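Local coordinates for VirX1 (Cyanophage Syn10, PDB 6QGM), which iodinates diverse substrates and is probably a flavin-dependent halogenase of the tryptophan halogenase family, at residues B[74-84]-B[267-275]; B[249-260]-B[289-300]. All blocks are in the same frame, centred on the assembly; numbering follows the deposited sequence.

Contact 1 of 2, residues B[74-84]-B[267-275]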
# COMPACT_ATOMS: atom_id res chain seq x y z
N THR B 74 -13.12 -28.17 -27.40
CA THR B 74 -14.24 -28.49 -26.49
C THR B 74 -14.33 -27.37 -25.46
O THR B 74 -13.45 -26.48 -25.48
CB THR B 74 -14.09 -29.89 -25.88
OG1 THR B 74 -13.02 -29.87 -24.93
CG2 THR B 74 -13.86 -30.95 -26.92
N TYR B 75 -15.37 -27.41 -24.62
CA TYR B 75 -15.67 -26.38 -23.59
C TYR B 75 -15.02 -26.78 -22.27
O TYR B 75 -14.78 -27.97 -22.03
CB TYR B 75 -17.19 -26.19 -23.43
CG TYR B 75 -17.83 -25.37 -24.52
CD1 TYR B 75 -17.52 -24.02 -24.66
CD2 TYR B 75 -18.77 -25.91 -25.38
CE1 TYR B 75 -18.12 -23.23 -25.63
CE2 TYR B 75 -19.37 -25.13 -26.36
CZ TYR B 75 -19.05 -23.79 -26.48
OH TYR B 75 -19.62 -23.01 -27.43
N LYS B 76 -14.77 -25.77 -21.44
CA LYS B 76 -14.09 -25.90 -20.13
C LYS B 76 -14.75 -24.95 -19.11
O LYS B 76 -14.69 -23.72 -19.31
CB LYS B 76 -12.62 -25.57 -20.30
CG LYS B 76 -11.78 -25.74 -19.04
CD LYS B 76 -10.53 -24.89 -19.07
CE LYS B 76 -9.85 -24.82 -17.74
NZ LYS B 76 -8.74 -23.85 -17.78
N ASN B 77 -15.32 -25.52 -18.04
CA ASN B 77 -16.11 -24.77 -17.03
C ASN B 77 -15.35 -24.67 -15.70
O ASN B 77 -15.76 -23.86 -14.85
CB ASN B 77 -17.49 -25.42 -16.86
CG ASN B 77 -18.38 -25.18 -18.05
OD1 ASN B 77 -18.17 -25.76 -19.11
ND2 ASN B 77 -19.37 -24.30 -17.90
N SER B 78 -14.27 -25.44 -15.53
CA SER B 78 -13.55 -25.58 -14.25
C SER B 78 -12.16 -26.20 -14.47
O SER B 78 -11.99 -26.94 -15.46
CB SER B 78 -14.36 -26.41 -13.27
OG SER B 78 -13.74 -26.44 -11.99
N ILE B 79 -11.21 -25.89 -13.58
CA ILE B 79 -9.98 -26.71 -13.36
C ILE B 79 -10.28 -27.63 -12.18
O ILE B 79 -10.66 -27.14 -11.11
CB ILE B 79 -8.74 -25.85 -13.08
CG1 ILE B 79 -8.56 -24.73 -14.10
CG2 ILE B 79 -7.51 -26.74 -13.02
CD1 ILE B 79 -7.38 -23.84 -13.82
N ARG B 80 -10.09 -28.93 -12.38
CA ARG B 80 -10.30 -29.98 -11.36
C ARG B 80 -8.93 -30.40 -10.81
O ARG B 80 -8.01 -30.60 -11.61
CB ARG B 80 -11.06 -31.15 -11.99
CG ARG B 80 -11.09 -32.40 -11.13
CD ARG B 80 -12.06 -33.40 -11.70
NE ARG B 80 -13.39 -32.82 -11.68
CZ ARG B 80 -14.39 -33.16 -12.48
NH1 ARG B 80 -14.22 -34.11 -13.38
NH2 ARG B 80 -15.56 -32.56 -12.38
N PHE B 81 -8.81 -30.52 -9.49
CA PHE B 81 -7.58 -30.96 -8.78
C PHE B 81 -7.86 -32.30 -8.10
O PHE B 81 -8.46 -32.33 -7.00
CB PHE B 81 -7.11 -29.88 -7.81
CG PHE B 81 -6.74 -28.59 -8.50
CD1 PHE B 81 -5.53 -28.46 -9.17
CD2 PHE B 81 -7.61 -27.51 -8.51
CE1 PHE B 81 -5.19 -27.28 -9.81
CE2 PHE B 81 -7.27 -26.32 -9.15
CZ PHE B 81 -6.07 -26.21 -9.80
N THR B 82 -7.43 -33.37 -8.76
CA THR B 82 -7.41 -34.75 -8.22
C THR B 82 -6.04 -34.99 -7.57
O THR B 82 -5.03 -34.60 -8.16
CB THR B 82 -7.73 -35.78 -9.31
OG1 THR B 82 -8.96 -35.39 -9.93
CG2 THR B 82 -7.80 -37.20 -8.78
N ASN B 83 -6.05 -35.55 -6.36
CA ASN B 83 -4.88 -36.15 -5.66
C ASN B 83 -3.95 -35.08 -5.05
O ASN B 83 -2.88 -35.45 -4.60
CB ASN B 83 -4.11 -37.08 -6.60
CG ASN B 83 -3.57 -38.32 -5.92
OD1 ASN B 83 -4.25 -38.92 -5.11
ND2 ASN B 83 -2.36 -38.72 -6.25
N PHE B 84 -4.38 -33.81 -4.96
CA PHE B 84 -3.51 -32.66 -4.61
C PHE B 84 -3.49 -32.38 -3.11
O PHE B 84 -2.46 -31.86 -2.63
CB PHE B 84 -3.94 -31.39 -5.34
CG PHE B 84 -3.02 -31.01 -6.47
CD1 PHE B 84 -3.23 -31.50 -7.75
CD2 PHE B 84 -1.94 -30.17 -6.25
CE1 PHE B 84 -2.37 -31.17 -8.79
CE2 PHE B 84 -1.09 -29.82 -7.29
CZ PHE B 84 -1.30 -30.33 -8.55
N MET B 267 -15.10 -37.08 -22.41
CA MET B 267 -14.85 -35.71 -22.93
C MET B 267 -15.38 -34.69 -21.92
O MET B 267 -16.48 -34.14 -22.13
CB MET B 267 -15.53 -35.51 -24.29
CG MET B 267 -15.08 -34.25 -24.97
SD MET B 267 -16.01 -33.98 -26.48
CE MET B 267 -15.72 -35.54 -27.32
N HIS B 268 -14.60 -34.45 -20.87
CA HIS B 268 -15.02 -33.66 -19.70
C HIS B 268 -14.99 -32.16 -20.01
O HIS B 268 -14.07 -31.68 -20.70
CB HIS B 268 -14.21 -34.04 -18.46
CG HIS B 268 -14.58 -35.40 -17.95
ND1 HIS B 268 -13.75 -36.15 -17.18
CD2 HIS B 268 -15.69 -36.15 -18.14
CE1 HIS B 268 -14.33 -37.30 -16.90
NE2 HIS B 268 -15.51 -37.31 -17.47
N ASN B 269 -16.08 -31.52 -19.57
CA ASN B 269 -16.25 -30.11 -19.16
C ASN B 269 -15.05 -29.45 -18.45
O ASN B 269 -15.19 -28.26 -18.12
CB ASN B 269 -17.40 -30.11 -18.15
CG ASN B 269 -18.44 -29.06 -18.43
OD1 ASN B 269 -18.25 -28.22 -19.31
ND2 ASN B 269 -19.53 -29.12 -17.70
N VAL B 270 -13.95 -30.16 -18.12
CA VAL B 270 -12.88 -29.63 -17.23
C VAL B 270 -11.47 -30.06 -17.69
O VAL B 270 -11.34 -31.11 -18.32
CB VAL B 270 -13.09 -30.04 -15.76
CG1 VAL B 270 -14.49 -29.70 -15.27
CG2 VAL B 270 -12.78 -31.51 -15.53
N THR B 271 -10.47 -29.25 -17.33
CA THR B 271 -9.03 -29.63 -17.29
C THR B 271 -8.76 -30.26 -15.91
O THR B 271 -8.89 -29.55 -14.91
CB THR B 271 -8.10 -28.44 -17.56
OG1 THR B 271 -8.48 -27.75 -18.75
CG2 THR B 271 -6.66 -28.86 -17.72
N ASP B 272 -8.46 -31.56 -15.87
CA ASP B 272 -8.08 -32.29 -14.63
C ASP B 272 -6.57 -32.17 -14.45
O ASP B 272 -5.82 -32.34 -15.44
CB ASP B 272 -8.49 -33.76 -14.62
CG ASP B 272 -8.21 -34.48 -13.31
OD1 ASP B 272 -8.41 -33.87 -12.25
OD2 ASP B 272 -7.81 -35.66 -13.36
N CYS B 273 -6.15 -31.89 -13.22
CA CYS B 273 -4.74 -31.83 -12.77
C CYS B 273 -4.57 -32.87 -11.67
O CYS B 273 -5.13 -32.69 -10.59
CB CYS B 273 -4.42 -30.42 -12.30
SG CYS B 273 -4.82 -29.16 -13.54
N HIS B 274 -3.87 -33.94 -11.98
CA HIS B 274 -3.65 -35.11 -11.10
C HIS B 274 -2.25 -35.02 -10.49
O HIS B 274 -1.28 -35.20 -11.24
CB HIS B 274 -3.83 -36.40 -11.89
CG HIS B 274 -3.83 -37.60 -11.01
ND1 HIS B 274 -4.97 -38.28 -10.73
CD2 HIS B 274 -2.83 -38.21 -10.34
CE1 HIS B 274 -4.68 -39.30 -9.94
NE2 HIS B 274 -3.39 -39.27 -9.68
N ALA B 275 -2.14 -34.77 -9.19
CA ALA B 275 -0.84 -34.68 -8.49
C ALA B 275 -0.21 -36.07 -8.44
O ALA B 275 -0.91 -37.03 -8.05
CB ALA B 275 -1.01 -34.10 -7.12

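Contact 2 of 2, residues B[249-260]-B[289-300]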
# COMPACT_ATOMS: atom_id res chain seq x y z
N ALA B 249 9.35 -26.16 -8.45
CA ALA B 249 10.43 -27.15 -8.62
C ALA B 249 10.41 -27.76 -10.03
O ALA B 249 11.41 -28.36 -10.42
CB ALA B 249 10.30 -28.21 -7.56
N ASN B 250 9.31 -27.63 -10.77
CA ASN B 250 9.08 -28.36 -12.04
C ASN B 250 9.86 -27.68 -13.16
O ASN B 250 9.64 -26.51 -13.41
CB ASN B 250 7.57 -28.53 -12.31
CG ASN B 250 6.90 -29.39 -11.26
OD1 ASN B 250 7.57 -30.16 -10.59
ND2 ASN B 250 5.59 -29.26 -11.12
N ASP B 251 10.78 -28.41 -13.79
CA ASP B 251 11.71 -27.89 -14.83
C ASP B 251 11.65 -28.75 -16.09
O ASP B 251 12.34 -28.41 -17.07
CB ASP B 251 13.12 -27.82 -14.26
CG ASP B 251 13.62 -29.16 -13.76
OD1 ASP B 251 12.76 -30.03 -13.45
OD2 ASP B 251 14.84 -29.33 -13.65
N LYS B 252 10.85 -29.83 -16.08
CA LYS B 252 10.70 -30.78 -17.21
C LYS B 252 9.21 -31.02 -17.48
O LYS B 252 8.40 -30.91 -16.52
CB LYS B 252 11.35 -32.11 -16.87
CG LYS B 252 12.81 -32.05 -16.46
CD LYS B 252 13.68 -31.34 -17.47
CE LYS B 252 15.15 -31.37 -17.13
NZ LYS B 252 15.98 -31.61 -18.33
N ALA B 253 8.86 -31.36 -18.72
CA ALA B 253 7.53 -31.88 -19.09
C ALA B 253 7.69 -32.97 -20.14
O ALA B 253 8.60 -32.88 -20.97
CB ALA B 253 6.62 -30.77 -19.58
N MET B 254 6.87 -34.01 -20.07
CA MET B 254 6.62 -34.94 -21.20
C MET B 254 5.11 -34.85 -21.51
O MET B 254 4.34 -34.51 -20.60
CB MET B 254 7.05 -36.37 -20.85
CG MET B 254 6.47 -36.90 -19.56
SD MET B 254 7.14 -38.47 -19.07
CE MET B 254 8.80 -38.00 -18.59
N ALA B 255 4.73 -35.05 -22.77
CA ALA B 255 3.35 -34.88 -23.27
C ALA B 255 3.05 -35.99 -24.28
O ALA B 255 4.00 -36.56 -24.86
CB ALA B 255 3.19 -33.51 -23.87
N THR B 256 1.77 -36.31 -24.42
CA THR B 256 1.29 -37.42 -25.29
C THR B 256 -0.16 -37.16 -25.70
O THR B 256 -0.82 -36.23 -25.15
CB THR B 256 1.51 -38.77 -24.59
OG1 THR B 256 1.31 -39.81 -25.54
CG2 THR B 256 0.61 -38.99 -23.38
N ARG B 257 -0.63 -37.97 -26.64
CA ARG B 257 -2.02 -38.02 -27.14
C ARG B 257 -2.55 -39.40 -26.77
O ARG B 257 -1.86 -40.36 -27.06
CB ARG B 257 -2.03 -37.76 -28.65
CG ARG B 257 -1.85 -36.30 -29.05
CD ARG B 257 -1.59 -36.16 -30.53
NE ARG B 257 -0.82 -34.95 -30.77
CZ ARG B 257 -0.77 -34.28 -31.92
NH1 ARG B 257 -1.48 -34.69 -32.97
NH2 ARG B 257 -0.03 -33.18 -32.01
N ILE B 258 -3.72 -39.50 -26.13
CA ILE B 258 -4.39 -40.80 -25.91
C ILE B 258 -5.73 -40.80 -26.65
O ILE B 258 -6.46 -39.81 -26.63
CB ILE B 258 -4.52 -41.18 -24.41
CG1 ILE B 258 -5.24 -40.15 -23.55
CG2 ILE B 258 -3.17 -41.59 -23.84
CD1 ILE B 258 -5.53 -40.67 -22.16
N PRO B 259 -6.08 -41.94 -27.30
CA PRO B 259 -7.41 -42.11 -27.88
C PRO B 259 -8.49 -42.22 -26.78
O PRO B 259 -8.17 -42.65 -25.69
CB PRO B 259 -7.27 -43.40 -28.69
CG PRO B 259 -6.22 -44.20 -27.95
CD PRO B 259 -5.26 -43.15 -27.44
N TYR B 260 -9.73 -41.82 -27.09
CA TYR B 260 -10.91 -42.03 -26.22
C TYR B 260 -11.25 -43.52 -26.19
O TYR B 260 -11.20 -44.15 -27.25
CB TYR B 260 -12.11 -41.21 -26.69
CG TYR B 260 -12.06 -39.75 -26.33
CD1 TYR B 260 -12.18 -39.33 -25.02
CD2 TYR B 260 -11.89 -38.78 -27.29
CE1 TYR B 260 -12.12 -37.99 -24.68
CE2 TYR B 260 -11.84 -37.43 -26.98
CZ TYR B 260 -11.94 -37.04 -25.66
OH TYR B 260 -11.87 -35.72 -25.31
N ARG B 289 -9.62 -36.65 -29.24
CA ARG B 289 -8.57 -37.30 -28.39
C ARG B 289 -8.47 -36.61 -27.03
O ARG B 289 -9.07 -35.51 -26.89
CB ARG B 289 -7.21 -37.20 -29.08
CG ARG B 289 -6.65 -35.78 -29.14
CD ARG B 289 -5.86 -35.55 -30.40
NE ARG B 289 -5.02 -34.36 -30.35
CZ ARG B 289 -5.29 -33.19 -30.93
NH1 ARG B 289 -6.42 -33.00 -31.61
NH2 ARG B 289 -4.41 -32.21 -30.82
N ILE B 290 -7.72 -37.22 -26.09
CA ILE B 290 -7.27 -36.58 -24.82
C ILE B 290 -5.80 -36.20 -24.98
O ILE B 290 -5.01 -37.09 -25.34
CB ILE B 290 -7.47 -37.53 -23.63
CG1 ILE B 290 -8.92 -38.02 -23.51
CG2 ILE B 290 -6.99 -36.90 -22.33
CD1 ILE B 290 -9.07 -39.22 -22.60
N GLY B 291 -5.45 -34.94 -24.73
CA GLY B 291 -4.05 -34.49 -24.55
C GLY B 291 -3.66 -34.58 -23.09
O GLY B 291 -4.46 -34.13 -22.25
N THR B 292 -2.49 -35.16 -22.78
CA THR B 292 -2.03 -35.44 -21.39
C THR B 292 -0.51 -35.32 -21.28
O THR B 292 0.17 -35.75 -22.23
CB THR B 292 -2.46 -36.84 -20.94
OG1 THR B 292 -3.80 -37.08 -21.35
CG2 THR B 292 -2.32 -37.07 -19.46
N GLY B 293 0.00 -34.78 -20.18
CA GLY B 293 1.45 -34.66 -19.91
C GLY B 293 1.78 -34.64 -18.42
O GLY B 293 0.88 -34.30 -17.63
N TYR B 294 3.01 -35.01 -18.06
CA TYR B 294 3.59 -34.94 -16.70
C TYR B 294 4.48 -33.70 -16.64
O TYR B 294 5.41 -33.61 -17.46
CB TYR B 294 4.39 -36.22 -16.44
CG TYR B 294 4.75 -36.54 -15.00
CD1 TYR B 294 4.48 -35.68 -13.95
CD2 TYR B 294 5.42 -37.71 -14.70
CE1 TYR B 294 4.84 -35.98 -12.65
CE2 TYR B 294 5.78 -38.04 -13.41
CZ TYR B 294 5.48 -37.17 -12.37
OH TYR B 294 5.82 -37.49 -11.10
N CYS B 295 4.18 -32.75 -15.75
CA CYS B 295 5.13 -31.71 -15.27
C CYS B 295 5.83 -32.25 -14.03
O CYS B 295 5.11 -32.56 -13.07
CB CYS B 295 4.44 -30.41 -14.88
SG CYS B 295 3.91 -29.46 -16.32
N TYR B 296 7.16 -32.34 -14.05
CA TYR B 296 7.95 -32.97 -12.96
C TYR B 296 9.25 -32.20 -12.72
O TYR B 296 9.57 -31.30 -13.50
CB TYR B 296 8.22 -34.44 -13.26
CG TYR B 296 9.14 -34.72 -14.42
CD1 TYR B 296 8.67 -34.67 -15.73
CD2 TYR B 296 10.45 -35.11 -14.22
CE1 TYR B 296 9.50 -34.96 -16.80
CE2 TYR B 296 11.29 -35.40 -15.28
CZ TYR B 296 10.81 -35.32 -16.58
OH TYR B 296 11.60 -35.60 -17.65
N SER B 297 9.94 -32.57 -11.64
CA SER B 297 11.17 -31.93 -11.16
C SER B 297 12.33 -32.91 -11.28
O SER B 297 12.31 -33.93 -10.57
CB SER B 297 11.01 -31.48 -9.74
OG SER B 297 12.20 -30.93 -9.24
N SER B 298 13.30 -32.60 -12.15
CA SER B 298 14.52 -33.41 -12.39
C SER B 298 15.34 -33.51 -11.10
O SER B 298 16.10 -34.48 -10.95
CB SER B 298 15.33 -32.82 -13.50
OG SER B 298 15.81 -31.54 -13.13
N ARG B 299 15.16 -32.54 -10.21
CA ARG B 299 15.74 -32.51 -8.84
C ARG B 299 15.37 -33.75 -8.04
O ARG B 299 16.16 -34.13 -7.14
CB ARG B 299 15.17 -31.35 -8.02
CG ARG B 299 15.83 -29.98 -8.18
CD ARG B 299 15.98 -29.22 -6.87
NE ARG B 299 15.02 -28.13 -6.72
CZ ARG B 299 14.37 -27.84 -5.59
NH1 ARG B 299 13.49 -26.85 -5.61
NH2 ARG B 299 14.54 -28.55 -4.48
N PHE B 300 14.19 -34.34 -8.29
CA PHE B 300 13.62 -35.40 -7.43
C PHE B 300 13.43 -36.72 -8.19
O PHE B 300 13.14 -37.71 -7.50
CB PHE B 300 12.31 -34.91 -6.81
CG PHE B 300 12.47 -33.75 -5.86
CD1 PHE B 300 12.91 -33.94 -4.56
CD2 PHE B 300 12.18 -32.46 -6.27
CE1 PHE B 300 13.06 -32.87 -3.70
CE2 PHE B 300 12.31 -31.39 -5.40
CZ PHE B 300 12.78 -31.59 -4.13

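Contact 1 of 2, residues B[74-84]-B[267-275]
Strands 78-82 and 270-275 form a parallel pair inside a seven-stranded mixed sheet of the halogenase fold, setting R80 beside D272 and F81 beside C273. R80 lies astride its neighbour: its N binds T271 O (2.9 Å) and its O takes C273 N (2.8 Å). A275 N continues the ladder to T82 O. On the R80/T82 face, T82 OG1 donates to D272 OD1 (2.8 Å), on the syn side and 21° out of the carboxylate plane; D272 holds CG anti to its N (chi1 -175°), which swings the carboxylate toward T82. V270 CG2 rests over one face of the R80 guanidinium, whose NE forms a salt bridge with E93. The other face is greasier: I79 CG2 meets C273 SG at 3.7 Å, and C273 CB packs against F81. At the far end N83 ND2 reaches A275 O (2.9 Å, 172°) in its own amide plane, N83 CB sits over one face of the H274 ring, toward its rim, in a CH-pi contact, and A275 CB sits over the F84 ring, 3.6 Å from its centroid. Strand 91-95 flanks 78-82, strand 279-285 flanks 270-275, and T74 and Y75 lean on helix 518-527.

Contact 2 of 2, residues B[249-260]-B[289-300]
Y296 O is gripped by two consecutive amides, D251 N (3.1 Å) and K252 N (3.2 Å), which come from opposite faces of its carbonyl plane. Two residues facing one make this a classic beta bulge, set where strand 252-258 begins its antiparallel run against 290-296. Within the bulge, the D251 carboxylate turns to the outgoing chain: S298 N meets the syn lone pair of OD1 almost straight (2.9 Å, 170°). S297 OG donates to A249 O from well above the carbonyl plane. From K252-Y296 on, the ladder is regular, with hydrogen-bonded pairs M254-Y294, T256-T292 and I258-I290 following.

The side chains of these pairs share one face. Y296 places CG between its backbone N and carbonyl carbon (chi1 67°), which folds the ring across the neighbouring strand; K252 CB then lies over the ring face, 3.5 Å from the centroid, in a CH-pi contact. M254 CE touches Y296 CE1 (3.6 Å), the two side chains crossing at about a right angle, whereas M254 CG runs alongside Y294 CB (3.8 Å). At the other end I290 is held from two directions, by I258 CG1 against its CB and by Y260 CE1 against its CG1 (3.4 Å). On the reverse face R289 NH2 sits over the centre of the R257 guanidinium, their planes 39° apart; the salt bridge of R289 NH2 to D168 probably eases the like charges.

Strand 279-285 pairs with 290-296 and strand 324-327 with 252-258. Helix 303-314 covers M254, T256 and Y296, and helix 416-424 packs on A249 and S297.

In the fold
Contacts 1 and 2 are two strand pairings of one seven-stranded mixed sheet, their centres about 15 Å apart. Strand 279-285 lies between them, paired with 270-275 on one side and 290-296 on the other. Along the chain the segments alternate, 74-84, 249-260, 267-275, 289-300, so the two pairings interlock rather than forming separate hairpins, and contact 1 ties an early part of the chain to a much later one. They also touch directly, where M267 CG packs at 3.5 Å against Y260 OH, which is hydrogen-bonded to L286 O. This sheet is distinct from the eight-stranded one containing strand 6-10, which leads into a Rossmann-type glycine pattern consistent with flavin binding.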